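Local coordinates for protein vinylacetyl-CoA Delta-isomerase (Nitrosopumilus maritimus SCM1, PDB 6VJR) that probably dehydrates 4-hydroxybutyryl-CoA and isomerises vinylacetyl-CoA, with a [4Fe-4S] cluster and FAD bound, and tolerates oxygen, at residues R69-A74 with M104-N108; L110-T114 with H126-L130; K120-Y125 with M271-F277. All blocks are in the same frame, centred on the assembly; numbering follows the deposited sequence.

Contact 1. Residues R69-A74 with M104-N108; sequences RFLHIA and MDAMN
Asn108 reads the backbone of the loop opposite with both ends of its carboxamide. Its OD1 accepts from Ala74 N at 2.8 Å, nearly straight and in the carbonyl plane, while its ND2 gives one hydrogen to His72 O at 3.1 Å. The second ND2 hydrogen turns back within the helix to Met104 O, 2.9 Å away, which also takes the regular helical bond from Asn108 N. Three bonds therefore fix the flip and rotation of this buried amide. One helical turn earlier, Met104 points its CB toward the loop, with CG anti to the backbone N (chi1 179°), and sets CB against Phe70 O at 3.2 Å. The chain then bends at its last torsion, and SD comes obliquely to the Phe70 ring, 4.9 Å from its centroid, a Met-aromatic contact. Met107 supplies the apolar end: its CE touches Leu71 CD2 at 3.7 Å, and its CB lies beside Ile73 CD1. Behind this first shell, Arg69 is held by Leu55 O and Ala54 O, His72 by Asp79, and Leu71 O by Gln137. Phe70 also packs close to the cluster ligand Cys101. The loop that follows strand 66-68 is thus seated on helix 101-121, with Phe70 reaching helix 77-94, Leu71 and Met107 meeting helix 125-139, and Asn108 touching Tyr288 of helix 278-292.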
loop_
_atom_site.group_PDB
_atom_site.type_symbol
_atom_site.label_atom_id
_atom_site.label_comp_id
_atom_site.label_asym_id
_atom_site.label_seq_id
_atom_site.Cartn_x
_atom_site.Cartn_y
_atom_site.Cartn_z
ATOM N N ARG A 69 -14.462 -18.244 -30.391
ATOM C CA ARG A 69 -13.628 -18.699 -29.277
ATOM C C ARG A 69 -14.389 -18.724 -27.946
ATOM O O ARG A 69 -14.087 -19.549 -27.103
ATOM C CB ARG A 69 -12.306 -17.931 -29.178
ATOM C CG ARG A 69 -11.379 -18.443 -28.086
ATOM C CD ARG A 69 -10.039 -17.793 -28.192
ATOM N NE ARG A 69 -9.348 -17.921 -29.473
ATOM C CZ ARG A 69 -8.765 -19.007 -29.950
ATOM N NH1 ARG A 69 -8.121 -18.921 -31.098
ATOM N NH2 ARG A 69 -8.760 -20.151 -29.289
ATOM N N PHE A 70 -15.435 -17.920 -27.791
ATOM C CA PHE A 70 -16.260 -17.997 -26.592
ATOM C C PHE A 70 -17.029 -19.307 -26.462
ATOM O O PHE A 70 -17.477 -19.643 -25.367
ATOM C CB PHE A 70 -17.233 -16.823 -26.490
ATOM C CG PHE A 70 -16.560 -15.522 -26.121
ATOM C CD1 PHE A 70 -16.121 -15.313 -24.822
ATOM C CD2 PHE A 70 -16.338 -14.531 -27.050
ATOM C CE1 PHE A 70 -15.538 -14.108 -24.457
ATOM C CE2 PHE A 70 -15.746 -13.334 -26.692
ATOM C CZ PHE A 70 -15.372 -13.111 -25.394
ATOM N N LEU A 71 -17.138 -20.089 -27.547
ATOM C CA LEU A 71 -17.871 -21.359 -27.508
ATOM C C LEU A 71 -16.927 -22.562 -27.545
ATOM O O LEU A 71 -17.377 -23.715 -27.677
ATOM C CB LEU A 71 -18.814 -21.392 -28.714
ATOM C CG LEU A 71 -19.968 -20.385 -28.705
ATOM C CD1 LEU A 71 -20.650 -20.294 -30.072
ATOM C CD2 LEU A 71 -20.936 -20.785 -27.631
ATOM N N HIS A 72 -15.629 -22.279 -27.528
ATOM C CA HIS A 72 -14.612 -23.304 -27.695
ATOM C C HIS A 72 -14.191 -23.923 -26.366
ATOM O O HIS A 72 -13.897 -23.218 -25.412
ATOM C CB HIS A 72 -13.411 -22.733 -28.435
ATOM C CG HIS A 72 -12.323 -23.711 -28.658
ATOM N ND1 HIS A 72 -12.465 -24.826 -29.457
ATOM C CD2 HIS A 72 -11.023 -23.650 -28.358
ATOM C CE1 HIS A 72 -11.283 -25.445 -29.525
ATOM N NE2 HIS A 72 -10.385 -24.719 -28.899
ATOM N N ILE A 73 -14.139 -25.261 -26.352
ATOM C CA ILE A 73 -13.670 -26.037 -25.217
ATOM C C ILE A 73 -12.151 -26.207 -25.420
ATOM O O ILE A 73 -11.678 -26.780 -26.398
ATOM C CB ILE A 73 -14.379 -27.385 -25.088
ATOM C CG1 ILE A 73 -15.922 -27.290 -24.986
ATOM C CG2 ILE A 73 -13.770 -28.173 -23.950
ATOM C CD1 ILE A 73 -16.471 -26.560 -23.801
ATOM N N ALA A 74 -11.398 -25.581 -24.514
ATOM C CA ALA A 74 -9.954 -25.408 -24.692
ATOM C C ALA A 74 -9.245 -26.754 -24.760
ATOM O O ALA A 74 -9.435 -27.594 -23.903
ATOM C CB ALA A 74 -9.410 -24.585 -23.544
ATOM N N MET A 104 -18.403 -19.050 -21.493
ATOM C CA MET A 104 -17.223 -19.786 -21.932
ATOM C C MET A 104 -16.583 -20.551 -20.777
ATOM O O MET A 104 -16.349 -21.753 -20.879
ATOM C CB MET A 104 -16.212 -18.817 -22.545
ATOM C CG MET A 104 -14.934 -19.430 -23.011
ATOM S SD MET A 104 -13.788 -18.178 -23.644
ATOM C CE MET A 104 -13.364 -17.338 -22.130
ATOM N N ASP A 105 -16.456 -19.881 -19.612
ATOM C CA ASP A 105 -15.867 -20.506 -18.433
ATOM C C ASP A 105 -16.798 -21.592 -17.866
ATOM O O ASP A 105 -16.339 -22.643 -17.397
ATOM C CB ASP A 105 -15.478 -19.380 -17.486
ATOM C CG ASP A 105 -14.351 -18.470 -18.000
ATOM O OD1 ASP A 105 -13.500 -18.947 -18.811
ATOM O OD2 ASP A 105 -14.259 -17.300 -17.540
ATOM N N ALA A 106 -18.106 -21.330 -17.873
ATOM C CA ALA A 106 -19.090 -22.321 -17.457
ATOM C C ALA A 106 -18.974 -23.585 -18.311
ATOM O O ALA A 106 -18.935 -24.685 -17.756
ATOM C CB ALA A 106 -20.496 -21.738 -17.543
ATOM N N MET A 107 -18.880 -23.426 -19.632
ATOM C CA MET A 107 -18.859 -24.584 -20.534
ATOM C C MET A 107 -17.583 -25.398 -20.328
ATOM O O MET A 107 -17.596 -26.628 -20.329
ATOM C CB MET A 107 -19.060 -24.175 -21.994
ATOM C CG MET A 107 -20.502 -23.714 -22.160
ATOM S SD MET A 107 -21.184 -23.872 -23.793
ATOM C CE MET A 107 -20.148 -22.574 -24.439
ATOM N N ASN A 108 -16.460 -24.685 -20.208
ATOM C CA ASN A 108 -15.181 -25.339 -20.008
ATOM C C ASN A 108 -15.207 -26.150 -18.699
ATOM O O ASN A 108 -14.744 -27.271 -18.652
ATOM C CB ASN A 108 -14.045 -24.339 -20.155
ATOM C CG ASN A 108 -13.650 -24.173 -21.616
ATOM O OD1 ASN A 108 -12.763 -24.857 -22.126
ATOM N ND2 ASN A 108 -14.326 -23.284 -22.318
#

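Contact 2. Residues L110-T114 with H126-L130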
loop_
_atom_site.group_PDB
_atom_site.type_symbol
_atom_site.label_atom_id
_atom_site.label_comp_id
_atom_site.label_asym_id
_atom_site.label_seq_id
_atom_site.Cartn_x
_atom_site.Cartn_y
_atom_site.Cartn_z
ATOM N N LEU A 110 -17.897 -27.261 -17.044
ATOM C CA LEU A 110 -18.851 -28.363 -17.173
ATOM C C LEU A 110 -18.297 -29.520 -17.976
ATOM O O LEU A 110 -18.649 -30.659 -17.695
ATOM C CB LEU A 110 -20.147 -27.876 -17.773
ATOM C CG LEU A 110 -21.044 -27.120 -16.815
ATOM C CD1 LEU A 110 -22.093 -26.355 -17.597
ATOM C CD2 LEU A 110 -21.680 -28.059 -15.782
ATOM N N HIS A 111 -17.422 -29.241 -18.944
ATOM C CA HIS A 111 -16.925 -30.317 -19.782
ATOM C C HIS A 111 -16.197 -31.358 -18.925
ATOM O O HIS A 111 -16.482 -32.557 -19.002
ATOM C CB HIS A 111 -16.014 -29.741 -20.862
ATOM C CG HIS A 111 -15.583 -30.718 -21.883
ATOM N ND1 HIS A 111 -14.561 -31.606 -21.645
ATOM C CD2 HIS A 111 -16.027 -30.967 -23.143
ATOM C CE1 HIS A 111 -14.374 -32.342 -22.758
ATOM N NE2 HIS A 111 -15.253 -31.979 -23.676
ATOM N N SER A 112 -15.305 -30.899 -18.039
ATOM C CA SER A 112 -14.564 -31.815 -17.179
ATOM C C SER A 112 -15.431 -32.366 -16.043
ATOM O O SER A 112 -15.304 -33.526 -15.686
ATOM C CB SER A 112 -13.298 -31.192 -16.637
ATOM O OG SER A 112 -13.558 -30.118 -15.751
ATOM N N THR A 113 -16.297 -31.537 -15.458
ATOM C CA THR A 113 -17.063 -31.950 -14.292
ATOM C C THR A 113 -18.069 -33.039 -14.688
ATOM O O THR A 113 -18.199 -34.047 -13.999
ATOM C CB THR A 113 -17.750 -30.756 -13.646
ATOM O OG1 THR A 113 -16.778 -29.775 -13.291
ATOM C CG2 THR A 113 -18.483 -31.217 -12.400
ATOM N N THR A 114 -18.815 -32.856 -15.788
ATOM C CA THR A 114 -19.812 -33.849 -16.216
ATOM C C THR A 114 -19.155 -35.208 -16.458
ATOM O O THR A 114 -19.741 -36.248 -16.147
ATOM C CB THR A 114 -20.573 -33.391 -17.454
ATOM O OG1 THR A 114 -19.651 -33.042 -18.482
ATOM C CG2 THR A 114 -21.552 -32.273 -17.143
ATOM N N HIS A 126 -22.259 -36.054 -19.484
ATOM C CA HIS A 126 -21.228 -35.608 -20.412
ATOM C C HIS A 126 -21.736 -35.719 -21.852
ATOM O O HIS A 126 -21.505 -34.801 -22.639
ATOM C CB HIS A 126 -19.920 -36.371 -20.171
ATOM C CG HIS A 126 -18.770 -35.808 -20.878
ATOM N ND1 HIS A 126 -18.277 -34.567 -20.547
ATOM C CD2 HIS A 126 -18.005 -36.270 -21.882
ATOM C CE1 HIS A 126 -17.244 -34.270 -21.356
ATOM N NE2 HIS A 126 -17.063 -35.309 -22.179
ATOM N N LYS A 127 -22.395 -36.836 -22.210
ATOM C CA LYS A 127 -22.977 -37.022 -23.544
ATOM C C LYS A 127 -24.018 -35.950 -23.844
ATOM O O LYS A 127 -23.973 -35.301 -24.900
ATOM C CB LYS A 127 -23.591 -38.426 -23.697
ATOM C CG LYS A 127 -22.595 -39.565 -23.676
ATOM C CD LYS A 127 -23.164 -40.982 -23.783
ATOM C CE LYS A 127 -22.350 -42.039 -23.048
ATOM N NZ LYS A 127 -22.455 -41.933 -21.579
ATOM N N ARG A 128 -24.901 -35.700 -22.857
ATOM C CA ARG A 128 -25.873 -34.625 -22.968
ATOM C C ARG A 128 -25.158 -33.296 -23.194
ATOM O O ARG A 128 -25.541 -32.514 -24.082
ATOM C CB ARG A 128 -26.721 -34.570 -21.703
ATOM C CG ARG A 128 -27.664 -35.740 -21.524
ATOM C CD ARG A 128 -28.288 -35.544 -20.163
ATOM N NE ARG A 128 -29.199 -36.637 -19.837
ATOM C CZ ARG A 128 -29.828 -36.781 -18.681
ATOM N NH1 ARG A 128 -30.601 -37.837 -18.426
ATOM N NH2 ARG A 128 -29.700 -35.879 -17.779
ATOM N N PHE A 129 -24.142 -33.014 -22.356
ATOM C CA PHE A 129 -23.435 -31.765 -22.468
ATOM C C PHE A 129 -22.762 -31.589 -23.834
ATOM O O PHE A 129 -22.845 -30.514 -24.424
ATOM C CB PHE A 129 -22.491 -31.613 -21.272
ATOM C CG PHE A 129 -21.768 -30.284 -21.354
ATOM C CD1 PHE A 129 -22.440 -29.084 -21.172
ATOM C CD2 PHE A 129 -20.422 -30.229 -21.666
ATOM C CE1 PHE A 129 -21.762 -27.890 -21.303
ATOM C CE2 PHE A 129 -19.746 -29.023 -21.733
ATOM C CZ PHE A 129 -20.421 -27.867 -21.581
ATOM N N LEU A 130 -22.114 -32.618 -24.357
ATOM C CA LEU A 130 -21.487 -32.498 -25.664
ATOM C C LEU A 130 -22.507 -32.204 -26.771
ATOM O O LEU A 130 -22.207 -31.441 -27.713
ATOM C CB LEU A 130 -20.671 -33.752 -25.993
ATOM C CG LEU A 130 -19.415 -33.965 -25.151
ATOM C CD1 LEU A 130 -18.756 -35.263 -25.525
ATOM C CD2 LEU A 130 -18.451 -32.774 -25.311
#
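His126 crosses from helix 125-139 to two residues of helix 101-121. Its CB lies 3.7 Å from Thr114 OG1. A first torsion of -169° swings the ring away from the backbone N toward the other helix, and ND1 donates to the same Thr114 OG1 at 2.9 Å, with the oxygen in the ring plane. That hydroxyl hands its own hydrogen to Leu110 O, 2.7 Å away, so Thr114 OG1 accepts from one helix and donates within its own. Further out, CE1 stands over the centre of the His111 ring, 3.7 Å above its plane, and also comes close to His111 O; the His126 and His111 rings form a T-shaped pair with planes at 84°. NE2, at the tip, lies near His111 CE1 and NE2. The two helices form an antiparallel helical hairpin, the axes of the two segments approaching to 9.3 Å at 158°, and Asp118 takes the backbone N-H of His126 near the turn. One helical turn on, Phe129 packs between the helices: Leu110 CB sits over its face in a CH-pi contact, 4.0 Å from the ring centroid, and His111 N approaches CE2 obliquely. Leu130 CD2 touches His111 NE2 at 3.7 Å, while His111 ND1 is hydrogen-bonded to Ser352 OG.

Contact 3. Residues K120-Y125 with M271-F277; sequences KHGTDY and MHGEYEF
Tyr125 and Glu274 meet at the close-packed end of this contact. Tyr125 OH donates to the syn lone pair of Glu274 OE2 at 2.6 Å, with the carboxylate at the ring edge and its plane turned 73° from that of the ring. The other oxygen, Glu274 OE1, takes His272 N at 2.8 Å, so both arms of this buried carboxylate are engaged and its rotation is fixed. Such a pair of donors would tend to stabilise the charged form. One face of Tyr125 lies against the strand backbone, Met271 CA standing 4.1 Å from the ring centroid in a CH-pi contact. Glu274 is the centre of an inverse gamma turn just beyond strand 269-272, the edge strand of a four-stranded mixed sheet within the chain; the turn faces the link between helices 101-121 and 125-139, where Gly122 leaves the helix with positive phi. Ile117 packs against Tyr125, Glu274 and Phe277, and Asp118 holds Thr123 OG1 and Tyr125 N. Toward solvent the grip passes to the exposed Lys120 and His121 and the partly exposed Glu276. His121 lays one ring face over Glu274 CG, centred 3.7 Å away, and its NE2 donates to Glu276 OE1 at 2.7 Å, a His-carboxylate hydrogen bond. Fully extended beyond CG, Lys120 brings NZ to the same oxygen at 2.8 Å in a salt bridge, arriving from the opposite face of the carboxylate plane. The buried Phe277 borders this polar group, CE2 lying 3.9 Å from both Lys120 CD and His121 CD2.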
loop_
_atom_site.group_PDB
_atom_site.type_symbol
_atom_site.label_atom_id
_atom_site.label_comp_id
_atom_site.label_asym_id
_atom_site.label_seq_id
_atom_site.Cartn_x
_atom_site.Cartn_y
_atom_site.Cartn_z
ATOM N N LYS A 120 -18.216 -41.738 -11.967
ATOM C CA LYS A 120 -18.613 -42.304 -10.689
ATOM C C LYS A 120 -20.009 -42.940 -10.749
ATOM O O LYS A 120 -20.219 -44.012 -10.182
ATOM C CB LYS A 120 -18.566 -41.216 -9.613
ATOM C CG LYS A 120 -18.993 -41.726 -8.257
ATOM C CD LYS A 120 -18.933 -40.693 -7.154
ATOM C CE LYS A 120 -19.465 -41.277 -5.871
ATOM N NZ LYS A 120 -19.493 -40.222 -4.846
ATOM N N HIS A 121 -20.964 -42.270 -11.413
ATOM C CA HIS A 121 -22.377 -42.581 -11.252
ATOM C C HIS A 121 -22.936 -43.415 -12.417
ATOM O O HIS A 121 -24.021 -43.979 -12.326
ATOM C CB HIS A 121 -23.172 -41.302 -11.022
ATOM C CG HIS A 121 -22.984 -40.708 -9.677
ATOM N ND1 HIS A 121 -23.706 -41.139 -8.585
ATOM C CD2 HIS A 121 -22.152 -39.766 -9.235
ATOM C CE1 HIS A 121 -23.314 -40.448 -7.514
ATOM N NE2 HIS A 121 -22.375 -39.614 -7.885
ATOM N N GLY A 122 -22.220 -43.484 -13.535
ATOM C CA GLY A 122 -22.738 -44.237 -14.658
ATOM C C GLY A 122 -23.856 -43.485 -15.390
ATOM O O GLY A 122 -24.601 -44.098 -16.139
ATOM N N THR A 123 -23.899 -42.155 -15.220
ATOM C CA THR A 123 -24.863 -41.261 -15.853
ATOM C C THR A 123 -24.344 -40.833 -17.227
ATOM O O THR A 123 -23.287 -41.275 -17.660
ATOM C CB THR A 123 -25.104 -40.091 -14.894
ATOM O OG1 THR A 123 -23.832 -39.698 -14.388
ATOM C CG2 THR A 123 -25.907 -40.519 -13.672
ATOM N N ASP A 124 -25.114 -40.018 -17.953
ATOM C CA ASP A 124 -24.703 -39.581 -19.283
ATOM C C ASP A 124 -24.811 -38.067 -19.417
ATOM O O ASP A 124 -25.103 -37.549 -20.492
ATOM C CB ASP A 124 -25.504 -40.216 -20.398
ATOM C CG ASP A 124 -27.000 -40.008 -20.276
ATOM O OD1 ASP A 124 -27.393 -39.330 -19.329
ATOM O OD2 ASP A 124 -27.756 -40.593 -21.074
ATOM N N TYR A 125 -24.485 -37.365 -18.333
ATOM C CA TYR A 125 -24.412 -35.915 -18.347
ATOM C C TYR A 125 -23.403 -35.392 -19.367
ATOM O O TYR A 125 -23.631 -34.341 -19.976
ATOM C CB TYR A 125 -24.119 -35.359 -16.960
ATOM C CG TYR A 125 -25.101 -35.817 -15.896
ATOM C CD1 TYR A 125 -26.447 -35.499 -15.972
ATOM C CD2 TYR A 125 -24.666 -36.477 -14.753
ATOM C CE1 TYR A 125 -27.354 -35.911 -15.003
ATOM C CE2 TYR A 125 -25.563 -36.898 -13.783
ATOM C CZ TYR A 125 -26.910 -36.592 -13.884
ATOM O OH TYR A 125 -27.790 -37.041 -12.937
ATOM N N MET A 271 -26.599 -32.187 -14.271
ATOM C CA MET A 271 -26.374 -32.667 -12.916
ATOM C C MET A 271 -27.760 -32.766 -12.290
ATOM O O MET A 271 -28.553 -31.831 -12.403
ATOM C CB MET A 271 -25.526 -31.693 -12.081
ATOM C CG MET A 271 -25.380 -32.056 -10.563
ATOM S SD MET A 271 -24.680 -30.749 -9.559
ATOM C CE MET A 271 -22.972 -30.914 -10.096
ATOM N N HIS A 272 -28.003 -33.859 -11.582
ATOM C CA HIS A 272 -29.310 -34.111 -10.998
ATOM C C HIS A 272 -29.138 -34.909 -9.702
ATOM O O HIS A 272 -29.279 -36.124 -9.712
ATOM C CB HIS A 272 -30.203 -34.842 -12.007
ATOM C CG HIS A 272 -31.547 -35.228 -11.471
ATOM N ND1 HIS A 272 -32.338 -34.409 -10.705
ATOM C CD2 HIS A 272 -32.214 -36.385 -11.541
ATOM C CE1 HIS A 272 -33.461 -35.033 -10.379
ATOM N NE2 HIS A 272 -33.398 -36.234 -10.849
ATOM N N GLY A 273 -28.766 -34.230 -8.613
ATOM C CA GLY A 273 -28.708 -34.827 -7.290
ATOM C C GLY A 273 -27.323 -35.256 -6.801
ATOM O O GLY A 273 -27.200 -35.667 -5.642
ATOM N N GLU A 274 -26.285 -35.191 -7.652
ATOM C CA GLU A 274 -24.944 -35.615 -7.272
ATOM C C GLU A 274 -24.232 -34.454 -6.569
ATOM O O GLU A 274 -23.323 -33.810 -7.097
ATOM C CB GLU A 274 -24.199 -36.090 -8.511
ATOM C CG GLU A 274 -24.891 -37.237 -9.247
ATOM C CD GLU A 274 -25.927 -36.847 -10.282
ATOM O OE1 GLU A 274 -26.103 -35.632 -10.570
ATOM O OE2 GLU A 274 -26.569 -37.808 -10.817
ATOM N N TYR A 275 -24.700 -34.195 -5.354
ATOM C CA TYR A 275 -24.334 -33.028 -4.581
ATOM C C TYR A 275 -22.837 -32.928 -4.328
ATOM O O TYR A 275 -22.335 -31.822 -4.155
ATOM C CB TYR A 275 -25.087 -33.067 -3.248
ATOM C CG TYR A 275 -24.788 -34.270 -2.388
ATOM C CD1 TYR A 275 -23.754 -34.236 -1.462
ATOM C CD2 TYR A 275 -25.539 -35.424 -2.497
ATOM C CE1 TYR A 275 -23.459 -35.331 -0.681
ATOM C CE2 TYR A 275 -25.264 -36.523 -1.710
ATOM C CZ TYR A 275 -24.217 -36.475 -0.816
ATOM O OH TYR A 275 -24.008 -37.598 -0.085
ATOM N N GLU A 276 -22.162 -34.076 -4.248
ATOM C CA GLU A 276 -20.741 -34.101 -3.962
ATOM C C GLU A 276 -19.908 -33.481 -5.080
ATOM O O GLU A 276 -18.725 -33.227 -4.852
ATOM C CB GLU A 276 -20.263 -35.512 -3.621
ATOM C CG GLU A 276 -20.187 -36.466 -4.802
ATOM C CD GLU A 276 -21.442 -37.202 -5.262
ATOM O OE1 GLU A 276 -21.209 -38.288 -5.857
ATOM O OE2 GLU A 276 -22.608 -36.728 -5.062
ATOM N N PHE A 277 -20.499 -33.239 -6.271
ATOM C CA PHE A 277 -19.758 -32.640 -7.372
ATOM C C PHE A 277 -20.008 -31.147 -7.491
ATOM O O PHE A 277 -19.394 -30.506 -8.341
ATOM C CB PHE A 277 -20.051 -33.327 -8.713
ATOM C CG PHE A 277 -19.396 -34.689 -8.807
ATOM C CD1 PHE A 277 -18.113 -34.801 -9.319
ATOM C CD2 PHE A 277 -20.060 -35.846 -8.396
ATOM C CE1 PHE A 277 -17.518 -36.049 -9.438
ATOM C CE2 PHE A 277 -19.454 -37.089 -8.504
ATOM C CZ PHE A 277 -18.188 -37.184 -9.008
#

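Helix 101-121 runs through all three contacts, which follow one another along it from the cofactor region to the surface. Contact 1 lies nearest the metal centres: the side chain of Phe70 is about 6 Å from the [4Fe-4S] cluster, and that of Met104 about 7 Å from the side chain of the iron ligand His289. Contact 2, centred 12 Å farther along, touches contact 1 where Phe129 CZ meets Met107 O at 3.3 Å and Ile73 CG2 meets His111 CD2; its Leu110 side chain is about 12 Å from FAD. Contact 3 is centred 11 Å from contact 2 and meets it through Thr114 CB and Tyr125 C, while contacts 1 and 3 do not touch.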